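Local coordinates for protein GTP cyclohydrolase 1 type 2 homolog (Escherichia coli, Escherichia coli O157:H7, PDB 1NMO) that forms a toroidal homohexamer whose subunits each bind two iron ions, and may take part in degrading radiation-damaged nucleotides, at residues L49-A52 with V53-A57; Q198-H201 with S202-Q206. All coordinates share one frame; numbering follows the deposited sequence.

After helix 3-13 and strand 26-29 the chain runs through strand 37-41 into helix 46-54, whose C-terminal part and exit form contact 1 before strand 59-62 begins. Much later, strand 189-192 leads into helix 197-205, where contact 2 lies, and the chain returns to strand 209-212. Each contact is local to one helix, and the two follow in series without nesting or crossing. Contact 1 belongs to the sheet that holds strands 37-41 and 59-62, contact 2 to the one with strands 189-192 and 209-212. They lie on opposite sides of the chain's centre, their centres about 43 Å apart, and do not touch within one chain, although in the hexamer Arg54 of another subunit comes close to Arg204.

Contact 1. Residues L49-A52 with V53-A57; sequences LDEA and VRLGA
Val53, first of residues 53-57, has its N bonded to Leu49 O at 3.1 Å, an i to i+4 helical bond, while its CG2 branch rests against the same oxygen at 3.5 Å. At Arg54 the helical bonding continues from N to Asp50 O, and the side chain runs alongside that of Glu51, three residues earlier, pointing the same way. CG of Arg54 stands anti to the backbone N (chi1 -176°), and a bend at chi3 brings the guanidinium edge against the carboxylate. The result is a side-on, two-nitrogen salt bridge: Arg54 NE reaches Glu51 OE2 at 2.8 Å, and Arg54 NH2 reaches Glu51 OE1, also at 2.8 Å. OE1 offers its syn lone pair and lies nearly in the guanidinium plane, whereas NE meets OE2 from 35° out of the carboxylate plane; the two flat groups are turned 33° apart, consistent with the tilt of the second bond. Leu55 N bonds to Glu51 O at 2.9 Å, and its CG packs on that oxygen at 3.4 Å. Gly56 then takes a positive phi, a conformation that suits glycine, and its N bonds back to Val53 O. The turn brings Ala57 N to Ala52 O at 2.6 Å, and the CB atoms of Ala52 and Ala57 meet at 3.9 Å, both methyls also touching Val39 of strand 37-41. Positive phi with two bonds back into the last turn defines a Schellman motif, here ending the helix of the beta-alpha-beta unit formed by strand 37-41, helix 46-54 and strand 59-62.

Contact 2. Residues Q198-H201 with S202-Q206; sequences QTIH and SAREQ
Arg204 lies one helical turn after Ile200 and crosses its side chain. CB and CG each pass 3.4 Å from Ile200 O, the oxygen that also accepts the bond from Arg204 N. CD continues past that carbonyl toward the Ile200 CG2 methyl, and the chain is extended from CG to NE (chi2 171°, chi3 -177°), which carries the guanidinium over the methyl. Ile200 CG2 sits 3.6 Å above the guanidinium plane, over its centre, and Arg204 NE and CZ are each 3.7 Å from that methyl: an apolar group packed on one flat face, leaving the edge for polar bonds. Arg54 of a third subunit brings a like charge close to Arg204 NE. Helix 197-205, the helix of the beta-alpha-beta unit between strands 189-192 and 209-212, here meets another copy of the protein in the ring-shaped hexamer, and NH1 bonds to Pro244 O of this second subunit. NH1 also donates to a water, which lies 3.2 Å from it in the guanidinium plane. The same water lies 3.1 Å from His201 ND1, at the edge of the imidazole and in its plane, bridging the two side chains. The other ring nitrogen, His201 NE2, is hydrogen-bonded to the Glu197 carboxylate. One residue on, Glu205 N bonds to His201 O at 2.8 Å, and in the second subunit its OE1 forms a salt bridge with Arg82 and its OE2 accepts from Gln46 N.

Contact 1. Residues L49-A52 with V53-A57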
loop_
_atom_site.group_PDB
_atom_site.type_symbol
_atom_site.label_atom_id
_atom_site.label_comp_id
_atom_site.label_asym_id
_atom_site.label_seq_id
_atom_site.Cartn_x
_atom_site.Cartn_y
_atom_site.Cartn_z
ATOM N N LEU A 49 -2.175 -6.031 -32.398
ATOM C CA LEU A 49 -2.613 -5.513 -33.713
ATOM C C LEU A 49 -2.371 -4.013 -33.804
ATOM O O LEU A 49 -2.031 -3.464 -34.845
ATOM C CB LEU A 49 -4.070 -5.842 -33.812
ATOM C CG LEU A 49 -4.520 -7.000 -34.685
ATOM C CD1 LEU A 49 -3.557 -8.076 -34.840
ATOM C CD2 LEU A 49 -5.846 -7.429 -34.218
ATOM N N ASP A 50 -2.577 -3.302 -32.719
ATOM C CA ASP A 50 -2.307 -1.879 -32.818
ATOM C C ASP A 50 -0.763 -1.726 -32.969
ATOM O O ASP A 50 -0.260 -0.840 -33.675
ATOM C CB ASP A 50 -2.798 -1.130 -31.561
ATOM C CG ASP A 50 -4.311 -1.264 -31.332
ATOM O OD1 ASP A 50 -5.095 -1.472 -32.321
ATOM O OD2 ASP A 50 -4.711 -1.105 -30.158
ATOM N N GLU A 51 0.012 -2.549 -32.284
ATOM C CA GLU A 51 1.444 -2.365 -32.454
ATOM C C GLU A 51 1.836 -2.705 -33.864
ATOM O O GLU A 51 2.779 -2.078 -34.370
ATOM C CB GLU A 51 2.271 -3.212 -31.524
ATOM C CG GLU A 51 2.531 -2.547 -30.179
ATOM C CD GLU A 51 3.476 -1.346 -30.272
ATOM O OE1 GLU A 51 4.656 -1.514 -30.604
ATOM O OE2 GLU A 51 3.032 -0.215 -30.013
ATOM N N ALA A 52 1.172 -3.674 -34.511
ATOM C CA ALA A 52 1.542 -3.999 -35.888
ATOM C C ALA A 52 1.193 -2.898 -36.871
ATOM O O ALA A 52 1.800 -2.763 -37.950
ATOM C CB ALA A 52 0.847 -5.237 -36.341
ATOM N N VAL A 53 0.138 -2.144 -36.538
ATOM C CA VAL A 53 -0.293 -1.082 -37.423
ATOM C C VAL A 53 0.739 0.081 -37.217
ATOM O O VAL A 53 1.198 0.676 -38.151
ATOM C CB VAL A 53 -1.787 -0.663 -37.047
ATOM C CG1 VAL A 53 -2.100 0.764 -37.563
ATOM C CG2 VAL A 53 -2.779 -1.597 -37.718
ATOM N N ARG A 54 1.143 0.338 -35.983
ATOM C CA ARG A 54 2.063 1.417 -35.703
ATOM C C ARG A 54 3.379 1.107 -36.371
ATOM O O ARG A 54 3.992 1.981 -36.990
ATOM C CB ARG A 54 2.271 1.523 -34.192
ATOM C CG ARG A 54 3.143 2.680 -33.719
ATOM C CD ARG A 54 3.326 2.635 -32.198
ATOM N NE ARG A 54 4.251 1.545 -31.755
ATOM C CZ ARG A 54 5.588 1.592 -31.869
ATOM N NH1 ARG A 54 6.202 2.662 -32.401
ATOM N NH2 ARG A 54 6.322 0.568 -31.466
ATOM N N LEU A 55 3.809 -0.158 -36.287
ATOM C CA LEU A 55 5.090 -0.559 -36.884
ATOM C C LEU A 55 4.966 -0.792 -38.410
ATOM O O LEU A 55 5.932 -1.180 -39.110
ATOM C CB LEU A 55 5.622 -1.825 -36.176
ATOM C CG LEU A 55 6.081 -1.611 -34.757
ATOM C CD1 LEU A 55 6.336 -2.865 -34.017
ATOM C CD2 LEU A 55 7.368 -0.848 -34.804
ATOM N N GLY A 56 3.769 -0.583 -38.954
ATOM C CA GLY A 56 3.658 -0.782 -40.412
ATOM C C GLY A 56 3.815 -2.247 -40.824
ATOM O O GLY A 56 4.211 -2.573 -41.965
ATOM N N ALA A 57 3.450 -3.179 -39.944
ATOM C CA ALA A 57 3.673 -4.572 -40.370
ATOM C C ALA A 57 2.836 -5.037 -41.525
ATOM O O ALA A 57 1.685 -4.573 -41.744
ATOM C CB ALA A 57 3.489 -5.528 -39.204
#

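Contact 2. Residues Q198-H201 with S202-Q206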
loop_
_atom_site.group_PDB
_atom_site.type_symbol
_atom_site.label_atom_id
_atom_site.label_comp_id
_atom_site.label_asym_id
_atom_site.label_seq_id
_atom_site.Cartn_x
_atom_site.Cartn_y
_atom_site.Cartn_z
ATOM N N GLN A 198 -9.304 -29.039 -9.492
ATOM C CA GLN A 198 -8.946 -30.422 -9.274
ATOM C C GLN A 198 -7.465 -30.751 -9.283
ATOM O O GLN A 198 -7.058 -31.739 -8.676
ATOM C CB GLN A 198 -9.678 -31.246 -10.306
ATOM C CG GLN A 198 -9.193 -30.927 -11.698
ATOM C CD GLN A 198 -10.177 -31.418 -12.703
ATOM O OE1 GLN A 198 -10.374 -32.679 -12.860
ATOM N NE2 GLN A 198 -10.864 -30.458 -13.384
ATOM N N THR A 199 -6.695 -29.955 -10.043
ATOM C CA THR A 199 -5.242 -30.079 -10.192
ATOM C C THR A 199 -4.542 -30.192 -8.825
ATOM O O THR A 199 -3.604 -30.998 -8.631
ATOM C CB THR A 199 -4.637 -28.820 -10.873
ATOM O OG1 THR A 199 -5.464 -28.364 -11.970
ATOM C CG2 THR A 199 -3.232 -29.154 -11.392
ATOM N N ILE A 200 -4.938 -29.336 -7.880
ATOM C CA ILE A 200 -4.365 -29.359 -6.522
ATOM C C ILE A 200 -4.518 -30.716 -5.765
ATOM O O ILE A 200 -3.627 -31.153 -5.020
ATOM C CB ILE A 200 -5.026 -28.216 -5.654
ATOM C CG1 ILE A 200 -4.702 -26.863 -6.272
ATOM C CG2 ILE A 200 -4.463 -28.240 -4.256
ATOM C CD1 ILE A 200 -3.226 -26.646 -6.377
ATOM N N HIS A 201 -5.651 -31.375 -5.923
ATOM C CA HIS A 201 -5.818 -32.676 -5.232
ATOM C C HIS A 201 -4.929 -33.708 -5.941
ATOM O O HIS A 201 -4.450 -34.717 -5.344
ATOM C CB HIS A 201 -7.305 -33.128 -5.300
ATOM C CG HIS A 201 -8.269 -32.076 -4.841
ATOM N ND1 HIS A 201 -8.142 -31.446 -3.619
ATOM C CD2 HIS A 201 -9.303 -31.464 -5.473
ATOM C CE1 HIS A 201 -9.059 -30.488 -3.516
ATOM N NE2 HIS A 201 -9.772 -30.479 -4.629
ATOM N N SER A 202 -4.745 -33.516 -7.240
ATOM C CA SER A 202 -3.868 -34.465 -7.940
ATOM C C SER A 202 -2.440 -34.329 -7.450
ATOM O O SER A 202 -1.793 -35.330 -7.209
ATOM C CB SER A 202 -3.900 -34.240 -9.449
ATOM O OG SER A 202 -5.208 -34.480 -9.955
ATOM N N ALA A 203 -1.958 -33.097 -7.276
ATOM C CA ALA A 203 -0.591 -32.847 -6.825
ATOM C C ALA A 203 -0.384 -33.468 -5.482
ATOM O O ALA A 203 0.609 -34.224 -5.248
ATOM C CB ALA A 203 -0.342 -31.358 -6.714
ATOM N N ARG A 204 -1.342 -33.162 -4.596
ATOM C CA ARG A 204 -1.309 -33.652 -3.236
ATOM C C ARG A 204 -1.428 -35.190 -3.082
ATOM O O ARG A 204 -0.621 -35.799 -2.392
ATOM C CB ARG A 204 -2.439 -32.991 -2.407
ATOM C CG ARG A 204 -2.175 -31.546 -1.999
ATOM C CD ARG A 204 -3.486 -30.899 -1.360
ATOM N NE ARG A 204 -3.277 -29.471 -1.018
ATOM C CZ ARG A 204 -4.269 -28.677 -0.591
ATOM N NH1 ARG A 204 -5.507 -29.182 -0.468
ATOM N NH2 ARG A 204 -4.044 -27.386 -0.240
ATOM N N GLU A 205 -2.439 -35.781 -3.716
ATOM C CA GLU A 205 -2.720 -37.199 -3.575
ATOM C C GLU A 205 -1.797 -38.161 -4.286
ATOM O O GLU A 205 -1.761 -39.363 -3.972
ATOM C CB GLU A 205 -4.180 -37.444 -3.944
ATOM C CG GLU A 205 -5.119 -36.940 -2.796
ATOM C CD GLU A 205 -6.630 -37.028 -3.182
ATOM O OE1 GLU A 205 -7.090 -38.045 -3.763
ATOM O OE2 GLU A 205 -7.385 -36.062 -2.933
ATOM N N GLN A 206 -1.025 -37.636 -5.230
ATOM C CA GLN A 206 -0.068 -38.471 -5.949
ATOM C C GLN A 206 1.368 -38.088 -5.600
ATOM O O GLN A 206 2.295 -38.618 -6.197
ATOM C CB GLN A 206 -0.339 -38.453 -7.474
ATOM C CG GLN A 206 -1.650 -39.219 -7.847
ATOM C CD GLN A 206 -2.226 -38.893 -9.282
ATOM O OE1 GLN A 206 -2.063 -37.769 -9.813
ATOM N NE2 GLN A 206 -2.950 -39.855 -9.873
HETATM O O HOH W 1 -6.749 -32.117 -0.982
#